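Long-range contact in endoglucanase (Acetivibrio cellulolyticus, PDB 5NRM), which is a cohesin domain that binds an enzyme-borne dockerin, from a scaffoldin that as a whole probably hydrolyses internal beta-1,4-glucosidic linkages in cellulose: residues A[5-10]-A[133-138]. Numbering follows the deposited sequence.
Sequences LSIDTV and VTNGAV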
# COMPACT_ATOMS: atom_id res chain seq x y z
N LEU A 5 10.16 6.31 2.73
CA LEU A 5 8.70 6.47 2.74
C LEU A 5 8.38 7.53 3.77
O LEU A 5 8.66 7.35 4.97
CB LEU A 5 8.08 5.12 3.10
CG LEU A 5 6.60 5.11 3.46
CD1 LEU A 5 5.76 5.67 2.28
CD2 LEU A 5 6.04 3.76 3.93
N SER A 6 7.76 8.64 3.35
CA SER A 6 7.48 9.74 4.24
C SER A 6 6.09 10.28 4.08
O SER A 6 5.45 10.22 3.00
CB SER A 6 8.48 10.86 4.07
OG SER A 6 8.38 11.45 2.77
N ILE A 7 5.58 10.79 5.17
CA ILE A 7 4.29 11.47 5.17
C ILE A 7 4.54 12.91 5.51
O ILE A 7 5.26 13.21 6.44
CB ILE A 7 3.31 10.84 6.20
CG1 ILE A 7 3.24 9.35 5.93
CG2 ILE A 7 1.97 11.60 6.17
CD1 ILE A 7 2.36 8.60 6.90
N ASP A 8 4.04 13.79 4.67
CA ASP A 8 4.19 15.23 4.91
C ASP A 8 3.54 15.67 6.22
O ASP A 8 2.58 15.08 6.74
CB ASP A 8 3.63 16.10 3.78
CG ASP A 8 4.48 16.09 2.49
OD1 ASP A 8 5.56 15.45 2.40
OD2 ASP A 8 3.98 16.78 1.56
N THR A 9 4.12 16.76 6.72
CA THR A 9 3.48 17.55 7.75
C THR A 9 2.87 18.77 7.06
O THR A 9 3.63 19.55 6.41
CB THR A 9 4.50 18.00 8.79
OG1 THR A 9 4.99 16.84 9.48
CG2 THR A 9 3.88 18.94 9.81
N VAL A 10 1.55 18.92 7.17
CA VAL A 10 0.85 19.93 6.38
C VAL A 10 0.08 20.79 7.38
O VAL A 10 -0.40 20.32 8.41
CB VAL A 10 -0.16 19.32 5.36
CG1 VAL A 10 0.56 18.39 4.36
CG2 VAL A 10 -1.23 18.59 6.06
N VAL A 133 11.31 5.18 7.30
CA VAL A 133 10.00 5.79 7.48
C VAL A 133 10.10 7.15 8.22
O VAL A 133 10.74 7.26 9.26
CB VAL A 133 9.08 4.85 8.23
CG1 VAL A 133 7.77 5.51 8.67
CG2 VAL A 133 8.82 3.60 7.42
N THR A 134 9.39 8.17 7.74
CA THR A 134 9.22 9.41 8.48
C THR A 134 7.72 9.70 8.52
O THR A 134 7.05 9.77 7.48
CB THR A 134 9.94 10.58 7.78
OG1 THR A 134 11.32 10.22 7.63
CG2 THR A 134 9.77 11.88 8.57
N ASN A 135 7.19 9.85 9.71
CA ASN A 135 5.78 10.12 9.87
C ASN A 135 5.45 11.62 9.80
O ASN A 135 6.34 12.49 9.79
CB ASN A 135 5.30 9.53 11.18
CG ASN A 135 5.37 8.02 11.15
OD1 ASN A 135 5.01 7.41 10.15
ND2 ASN A 135 5.85 7.42 12.23
N GLY A 136 4.16 11.89 9.62
CA GLY A 136 3.71 13.23 9.42
C GLY A 136 2.55 13.59 10.27
O GLY A 136 2.31 13.00 11.38
N ALA A 137 1.83 14.61 9.79
CA ALA A 137 0.75 15.20 10.63
C ALA A 137 0.02 16.30 9.89
O ALA A 137 0.58 16.88 8.95
CB ALA A 137 1.32 15.82 11.92
N VAL A 138 -1.19 16.58 10.36
CA VAL A 138 -1.87 17.86 10.06
C VAL A 138 -1.68 18.78 11.24
O VAL A 138 -2.04 18.44 12.40
CB VAL A 138 -3.36 17.68 9.72
CG1 VAL A 138 -3.99 19.06 9.40
CG2 VAL A 138 -3.58 16.68 8.62
O HOH W 1 6.59 14.84 8.13
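The CB of Ile7 points across at the backbone of Gly136, 3.7 Å from Gly136 N, and Ile7 CG2 follows at 4.0 Å from Gly136 CA. With CG1 beside its own backbone N (chi1 -53°), CG2 is the branch set against the glycine, while CG1 runs past Thr134 O at 4.1 Å. Val10 and Val138 share the face occupied by Leu5 and Val133; their side chains meet at an oblique angle, CG2 to CG2 at 4.0 Å. On the other face, Ser6 and Thr134 approach through their CB atoms, also 4.0 Å apart. These pairs join strands 4-12 and 132-140, which run parallel in the otherwise largely antiparallel beta-sandwich of the type I cohesin, setting the first and last strands of the domain side by side. Both strands are interrupted at the same level: Thr134 bonds to Leu5 O and Ile7 N, but Ala137, not Gly136, bonds next, to Asp8 O and Val10 N, a step of three residues on each strand instead of two. At 3.2 Å, Ala137 N to Asp8 O is the longest of the four bonds, its donor 25° out of the carbonyl plane. Within the break a water donates to Ile7 O (2.7 Å) and to Asn135 O, and also bonds Thr9 OG1. The CB of Asn135 points away from residues 5-10, and its OD1 accepts a hydrogen bond from Ile115 N on strand 110-116.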